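Local coordinates for protein insect group II chitinase (Ostrinia furnacalis, PDB 5Y2C) that probably hydrolyses chitin chains with its family 18 catalytic domain, here an engineered mutant crystallised with a chitin oligosaccharide, at residues F3-Y8 against V369-E374; Y8-A13 against S344-D349. One frame throughout, in Å; residues are numbered along the deposited sequence.

Contact 1 of 2, residues F3-Y8 against V369-E374; sequences FKVVCY and VLRGKE. With NAG (2-acetamido-2-deoxy-beta-D-glucopyranose), chain C.
Phe3 and Val5, at the start of the first barrel strand, pack against Leu370 and Arg371 at the end of helix 361-371, in a mostly apolar strand-to-helix contact. This is a TIM barrel of glycoside hydrolase family 18, and the contact joins strand 4-10 to the last helix at the end of the strand remote from the sugar. Leu370 is the central piece. Its CB abuts Phe3 CB at 3.8 Å, and from there the two side chains run across each other at about a right angle. Chi1 (-61°) places the branch point and chi2 (178°) sends the methyls to separate partners: CD2 lies over one face of the Phe3 ring, 4.0 Å above the plane and shifted toward the rim, while CD1 sits 4.1 Å from Val5 CG2. That same Val5 methyl meets the aliphatic part of Arg371, its CG2 being 3.6 Å from Arg371 CD. The arginine chain then bends (chi3 72°), and NH1 hydrogen-bonds Asn367 OD1 and Glu30 O, so its charged end is held by the helix and a neighbouring loop rather than by the strand. Between the backbones the link is indirect: one water accepts from Phe3 N at 2.9 Å and donates to Leu370 O at 2.8 Å. Farther along the strand, Cys7 is disulfide-bonded to Cys32, and Tyr8 reaches the glycan, its CE2 lying 3.7 Å from the acetamide methyl C8 of a NAG. The Tyr8 hydroxyl hydrogen-bonds Asp121 of the family's DxxDxDxE motif. The helix end is therefore held to the strand mainly by shape and hydrophobic burial, with the water supplying the one polar link between the two backbones.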
loop_
_atom_site.group_PDB
_atom_site.type_symbol
_atom_site.label_atom_id
_atom_site.label_comp_id
_atom_site.label_asym_id
_atom_site.label_seq_id
_atom_site.Cartn_x
_atom_site.Cartn_y
_atom_site.Cartn_z
ATOM N N PHE A 3 -16.900 -7.349 0.986
ATOM C CA PHE A 3 -15.767 -6.509 0.621
ATOM C C PHE A 3 -14.746 -6.548 1.744
ATOM O O PHE A 3 -15.100 -6.486 2.928
ATOM C CB PHE A 3 -16.184 -5.048 0.331
ATOM C CG PHE A 3 -17.081 -4.900 -0.876
ATOM C CD1 PHE A 3 -16.572 -5.045 -2.167
ATOM C CD2 PHE A 3 -18.433 -4.634 -0.725
ATOM C CE1 PHE A 3 -17.397 -4.934 -3.277
ATOM C CE2 PHE A 3 -19.256 -4.521 -1.834
ATOM C CZ PHE A 3 -18.736 -4.668 -3.107
ATOM N N LYS A 4 -13.482 -6.681 1.367
ATOM C CA LYS A 4 -12.381 -6.649 2.316
ATOM C C LYS A 4 -11.880 -5.220 2.500
ATOM O O LYS A 4 -11.946 -4.394 1.585
ATOM C CB LYS A 4 -11.230 -7.544 1.838
ATOM C CG LYS A 4 -11.553 -9.027 1.788
ATOM C CD LYS A 4 -10.391 -9.804 1.156
ATOM C CE LYS A 4 -10.624 -11.305 1.249
ATOM N NZ LYS A 4 -11.667 -11.739 0.305
ATOM N N VAL A 5 -11.396 -4.929 3.707
ATOM C CA VAL A 5 -10.638 -3.716 3.989
ATOM C C VAL A 5 -9.306 -4.188 4.561
ATOM O O VAL A 5 -9.219 -4.532 5.744
ATOM C CB VAL A 5 -11.367 -2.765 4.948
ATOM C CG1 VAL A 5 -10.495 -1.548 5.249
ATOM C CG2 VAL A 5 -12.702 -2.321 4.364
ATOM N N VAL A 6 -8.271 -4.227 3.715
ATOM C CA VAL A 6 -6.955 -4.749 4.076
ATOM C C VAL A 6 -6.107 -3.587 4.583
ATOM O O VAL A 6 -5.812 -2.650 3.836
ATOM C CB VAL A 6 -6.280 -5.443 2.877
ATOM C CG1 VAL A 6 -4.889 -5.930 3.239
ATOM C CG2 VAL A 6 -7.132 -6.604 2.336
ATOM N N CYS A 7 -5.722 -3.643 5.854
ATOM C CA CYS A 7 -4.993 -2.569 6.509
ATOM C C CYS A 7 -3.546 -2.969 6.680
ATOM O O CYS A 7 -3.262 -4.028 7.248
ATOM C CB CYS A 7 -5.580 -2.258 7.881
ATOM S SG CYS A 7 -7.312 -1.780 7.921
ATOM N N TYR A 8 -2.633 -2.115 6.222
ATOM C CA TYR A 8 -1.217 -2.335 6.453
ATOM C C TYR A 8 -0.827 -1.636 7.750
ATOM O O TYR A 8 -1.051 -0.429 7.910
ATOM C CB TYR A 8 -0.401 -1.836 5.265
ATOM C CG TYR A 8 -0.374 -2.857 4.153
ATOM C CD1 TYR A 8 -1.359 -2.876 3.174
ATOM C CD2 TYR A 8 0.609 -3.839 4.109
ATOM C CE1 TYR A 8 -1.339 -3.821 2.166
ATOM C CE2 TYR A 8 0.628 -4.780 3.115
ATOM C CZ TYR A 8 -0.341 -4.769 2.148
ATOM O OH TYR A 8 -0.308 -5.716 1.160
ATOM N N VAL A 369 -18.143 2.967 3.130
ATOM C CA VAL A 369 -18.616 2.618 1.795
ATOM C C VAL A 369 -18.685 1.107 1.621
ATOM O O VAL A 369 -19.645 0.581 1.048
ATOM C CB VAL A 369 -17.707 3.255 0.730
ATOM C CG1 VAL A 369 -18.075 2.726 -0.647
ATOM C CG2 VAL A 369 -17.784 4.761 0.793
ATOM N N LEU A 370 -17.670 0.385 2.085
ATOM C CA LEU A 370 -17.577 -1.035 1.790
ATOM C C LEU A 370 -18.241 -1.918 2.831
ATOM O O LEU A 370 -18.632 -3.045 2.496
ATOM C CB LEU A 370 -16.116 -1.455 1.655
ATOM C CG LEU A 370 -15.335 -0.767 0.539
ATOM C CD1 LEU A 370 -13.892 -1.243 0.540
ATOM C CD2 LEU A 370 -16.006 -0.977 -0.831
ATOM N N ARG A 371 -18.377 -1.449 4.081
ATOM C CA ARG A 371 -18.890 -2.290 5.153
ATOM C C ARG A 371 -20.086 -1.700 5.903
ATOM O O ARG A 371 -20.563 -2.322 6.860
ATOM C CB ARG A 371 -17.756 -2.641 6.129
ATOM C CG ARG A 371 -16.601 -3.368 5.431
ATOM C CD ARG A 371 -15.436 -3.552 6.364
ATOM N NE ARG A 371 -15.684 -4.551 7.396
ATOM C CZ ARG A 371 -15.142 -4.523 8.611
ATOM N NH1 ARG A 371 -14.355 -3.527 8.966
ATOM N NH2 ARG A 371 -15.409 -5.485 9.471
ATOM N N GLY A 372 -20.593 -0.541 5.489
ATOM C CA GLY A 372 -21.797 0.027 6.060
ATOM C C GLY A 372 -21.672 0.684 7.417
ATOM O O GLY A 372 -22.682 0.871 8.101
ATOM N N LYS A 373 -20.465 1.059 7.835
ATOM C CA LYS A 373 -20.310 1.733 9.111
ATOM C C LYS A 373 -20.893 3.128 8.957
ATOM O O LYS A 373 -20.494 3.868 8.056
ATOM C CB LYS A 373 -18.840 1.813 9.498
ATOM C CG LYS A 373 -18.042 0.481 9.351
ATOM C CD LYS A 373 -17.976 -0.417 10.597
ATOM C CE LYS A 373 -18.002 -1.918 10.247
ATOM N NZ LYS A 373 -17.813 -2.777 11.475
ATOM N N GLU A 374 -21.819 3.527 9.805
ATOM C CA GLU A 374 -22.365 4.866 9.721
ATOM C C GLU A 374 -21.227 5.818 10.018
ATOM O O GLU A 374 -20.388 5.542 10.847
ATOM C CB GLU A 374 -23.605 5.069 10.602
ATOM C CG GLU A 374 -24.657 3.992 10.397
ATOM C CD GLU A 374 -26.120 4.425 10.523
ATOM O OE1 GLU A 374 -26.492 5.171 11.457
ATOM O OE2 GLU A 374 -26.925 3.973 9.692
HETATM C C1 NAG C . 4.846 0.167 -1.608
HETATM C C2 NAG C . 5.224 -0.738 -0.456
HETATM C C3 NAG C . 5.840 0.004 0.725
HETATM C C4 NAG C . 5.924 1.517 0.615
HETATM C C5 NAG C . 4.573 1.959 0.094
HETATM C C6 NAG C . 4.442 3.428 -0.167
HETATM C C7 NAG C . 4.042 -2.793 -0.080
HETATM C C8 NAG C . 2.773 -3.361 0.398
HETATM N N2 NAG C . 4.121 -1.515 0.017
HETATM O O3 NAG C . 7.097 -0.547 0.950
HETATM O O4 NAG C . 6.193 2.088 1.831
HETATM O O5 NAG C . 4.204 1.278 -1.092
HETATM O O6 NAG C . 5.484 3.896 -0.941
HETATM O O7 NAG C . 4.897 -3.468 -0.490
HETATM O O HOH W 1 -18.586 -5.863 2.828
#

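Contact 2 of 2, residues Y8-A13 against S344-D349; sequences YYTNWA and SLDLDD. With NAG (2-acetamido-2-deoxy-beta-D-glucopyranose), chain C.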
loop_
_atom_site.group_PDB
_atom_site.type_symbol
_atom_site.label_atom_id
_atom_site.label_comp_id
_atom_site.label_asym_id
_atom_site.label_seq_id
_atom_site.Cartn_x
_atom_site.Cartn_y
_atom_site.Cartn_z
ATOM N N TYR A 8 -2.633 -2.115 6.222
ATOM C CA TYR A 8 -1.217 -2.335 6.453
ATOM C C TYR A 8 -0.827 -1.636 7.750
ATOM O O TYR A 8 -1.051 -0.429 7.910
ATOM C CB TYR A 8 -0.401 -1.836 5.265
ATOM C CG TYR A 8 -0.374 -2.857 4.153
ATOM C CD1 TYR A 8 -1.359 -2.876 3.174
ATOM C CD2 TYR A 8 0.609 -3.839 4.109
ATOM C CE1 TYR A 8 -1.339 -3.821 2.166
ATOM C CE2 TYR A 8 0.628 -4.780 3.115
ATOM C CZ TYR A 8 -0.341 -4.769 2.148
ATOM O OH TYR A 8 -0.308 -5.716 1.160
ATOM N N TYR A 9 -0.306 -2.413 8.695
ATOM C CA TYR A 9 0.296 -1.916 9.919
ATOM C C TYR A 9 1.805 -1.961 9.702
ATOM O O TYR A 9 2.325 -2.956 9.178
ATOM C CB TYR A 9 -0.121 -2.768 11.125
ATOM C CG TYR A 9 0.776 -2.588 12.336
ATOM C CD1 TYR A 9 0.507 -1.599 13.289
ATOM C CD2 TYR A 9 1.906 -3.383 12.514
ATOM C CE1 TYR A 9 1.339 -1.417 14.379
ATOM C CE2 TYR A 9 2.743 -3.202 13.592
ATOM C CZ TYR A 9 2.456 -2.223 14.521
ATOM O OH TYR A 9 3.293 -2.063 15.604
ATOM N N THR A 10 2.505 -0.875 10.052
ATOM C CA THR A 10 3.949 -0.798 9.848
ATOM C C THR A 10 4.651 -0.741 11.194
ATOM O O THR A 10 4.386 0.158 12.001
ATOM C CB THR A 10 4.351 0.402 8.972
ATOM O OG1 THR A 10 4.110 1.644 9.647
ATOM C CG2 THR A 10 3.584 0.392 7.681
ATOM N N ASN A 11 5.578 -1.677 11.422
ATOM C CA ASN A 11 6.219 -1.738 12.731
ATOM C C ASN A 11 7.108 -0.521 12.997
ATOM O O ASN A 11 7.223 -0.099 14.154
ATOM C CB ASN A 11 7.001 -3.047 12.893
ATOM C CG ASN A 11 8.049 -3.261 11.819
ATOM O OD1 ASN A 11 8.119 -2.528 10.841
ATOM N ND2 ASN A 11 8.854 -4.298 11.992
ATOM N N TRP A 12 7.702 0.089 11.961
ATOM C CA TRP A 12 8.585 1.232 12.182
ATOM C C TRP A 12 7.831 2.521 12.538
ATOM O O TRP A 12 8.465 3.503 12.937
ATOM C CB TRP A 12 9.493 1.451 10.961
ATOM C CG TRP A 12 8.785 1.860 9.711
ATOM C CD1 TRP A 12 8.508 3.134 9.307
ATOM C CD2 TRP A 12 8.257 0.995 8.699
ATOM N NE1 TRP A 12 7.838 3.118 8.108
ATOM C CE2 TRP A 12 7.668 1.816 7.713
ATOM C CE3 TRP A 12 8.210 -0.395 8.536
ATOM C CZ2 TRP A 12 7.050 1.295 6.570
ATOM C CZ3 TRP A 12 7.586 -0.918 7.405
ATOM C CH2 TRP A 12 7.020 -0.075 6.433
ATOM N N ALA A 13 6.501 2.547 12.453
ATOM C CA ALA A 13 5.754 3.708 12.933
ATOM C C ALA A 13 5.923 3.910 14.431
ATOM O O ALA A 13 5.489 4.935 14.958
ATOM C CB ALA A 13 4.262 3.558 12.609
ATOM N N SER A 344 -0.964 3.696 4.853
ATOM C CA SER A 344 -1.015 2.678 5.896
ATOM C C SER A 344 -1.748 3.256 7.105
ATOM O O SER A 344 -2.008 4.471 7.153
ATOM C CB SER A 344 0.392 2.259 6.285
ATOM O OG SER A 344 1.099 3.357 6.829
ATOM N N LEU A 345 -2.048 2.406 8.096
ATOM C CA LEU A 345 -2.861 2.827 9.241
ATOM C C LEU A 345 -2.314 4.084 9.918
ATOM O O LEU A 345 -3.082 4.961 10.330
ATOM C CB LEU A 345 -2.949 1.695 10.262
ATOM C CG LEU A 345 -3.713 0.430 9.870
ATOM C CD1 LEU A 345 -3.671 -0.603 10.999
ATOM C CD2 LEU A 345 -5.152 0.777 9.492
ATOM N N ASP A 346 -0.993 4.173 10.063
ATOM C CA ASP A 346 -0.321 5.236 10.800
ATOM C C ASP A 346 -0.217 6.558 10.045
ATOM O O ASP A 346 0.221 7.551 10.637
ATOM C CB ASP A 346 1.088 4.787 11.169
ATOM C CG ASP A 346 1.851 4.328 9.973
ATOM O OD1 ASP A 346 1.723 3.148 9.594
ATOM O OD2 ASP A 346 2.517 5.172 9.360
ATOM N N LEU A 347 -0.484 6.579 8.742
ATOM C CA LEU A 347 -0.381 7.812 7.973
ATOM C C LEU A 347 -1.709 8.547 7.905
ATOM O O LEU A 347 -1.734 9.740 7.597
ATOM C CB LEU A 347 0.150 7.508 6.561
ATOM C CG LEU A 347 1.529 6.837 6.536
ATOM C CD1 LEU A 347 1.965 6.419 5.115
ATOM C CD2 LEU A 347 2.597 7.681 7.242
ATOM N N ASP A 348 -2.801 7.852 8.183
ATOM C CA ASP A 348 -4.104 8.458 8.400
ATOM C C ASP A 348 -4.053 9.319 9.657
ATOM O O ASP A 348 -3.136 9.207 10.471
ATOM C CB ASP A 348 -5.160 7.343 8.526
ATOM C CG ASP A 348 -6.599 7.835 8.418
ATOM O OD1 ASP A 348 -6.867 9.052 8.296
ATOM O OD2 ASP A 348 -7.482 6.947 8.410
ATOM N N ASP A 349 -5.020 10.226 9.789
ATOM C CA ASP A 349 -5.153 11.006 11.019
ATOM C C ASP A 349 -5.785 10.138 12.117
ATOM O O ASP A 349 -6.894 10.389 12.597
ATOM C CB ASP A 349 -5.963 12.274 10.769
ATOM C CG ASP A 349 -5.898 13.256 11.949
ATOM O OD1 ASP A 349 -4.932 13.179 12.735
ATOM O OD2 ASP A 349 -6.818 14.079 12.107
HETATM C C1 NAG C . 4.846 0.167 -1.608
HETATM C C2 NAG C . 5.224 -0.738 -0.456
HETATM C C3 NAG C . 5.840 0.004 0.725
HETATM C C4 NAG C . 5.924 1.517 0.615
HETATM C C5 NAG C . 4.573 1.959 0.094
HETATM C C6 NAG C . 4.442 3.428 -0.167
HETATM C C7 NAG C . 4.042 -2.793 -0.080
HETATM C C8 NAG C . 2.773 -3.361 0.398
HETATM N N2 NAG C . 4.121 -1.515 0.017
HETATM O O3 NAG C . 7.097 -0.547 0.950
HETATM O O4 NAG C . 6.193 2.088 1.831
HETATM O O5 NAG C . 4.204 1.278 -1.092
HETATM O O6 NAG C . 5.484 3.896 -0.941
HETATM O O7 NAG C . 4.897 -3.468 -0.490
HETATM O O HOH W 2 4.667 3.684 8.415
HETATM O O HOH W 3 0.534 0.938 11.294
#
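A backbone bond comes first: Leu345 N donates to Tyr8 O over 3.0 Å. It lies just beyond the parallel pairing of strands 4-10 and 339-343, two residues after the latter strand ends and directly after the cis peptide between Trp343 and Ser344, a feature familiar in family 18 active sites.

The polar contacts gather on Asp346. Its OD1 lies 2.8 Å from Thr10 OG1, although that hydroxyl's proton has another acceptor near it, and Ser344 OG donates to the same oxygen at 2.8 Å from above the carboxylate plane. A water accepting from Thr10 N donates to OD1 at 3.0 Å. The other oxygen, OD2, makes a salt bridge with Arg16. Asp346 CG sits between its own N and carbonyl carbon (chi1 54°), which swings the carboxylate over to the Thr10 side.

Apolar atoms close up the rest. Ala13 CB rests 3.7 Å from Asp346 CB, Thr10 CG2 is 4.0 Å from Ser344 CB, and Leu345 CD1 touches Tyr9 CB at 4.2 Å. Thr10 CB also lies over one face of the Trp12 ring, toward its rim; Trp12 and Leu347 both touch bound sugar.

The buried carboxylate is thus met by hydroxyl, water and guanidinium, which would be expected to stabilise its negative charge and tie the end of strand 4-10 and the residues after it to the loop 344-349, beside the glycan.

The two contacts are strung along strand 4-10, their centres about 17 Å apart, and Tyr8 belongs to both. Contact 1 ties the beginning of the strand to the closing helix 361-371; contact 2 ties its far end to the loop following strand 339-343. Along the chain, contact 2 is nested inside contact 1, so the start of the chain meets late parts of it at two levels, that loop and then the helix. They also touch directly, Cys7 CB lying 3.5 Å from Leu345 CD2. Contact 1 fastens the last helix to the strand at the end away from the substrate, while contact 2 lies by the glycan.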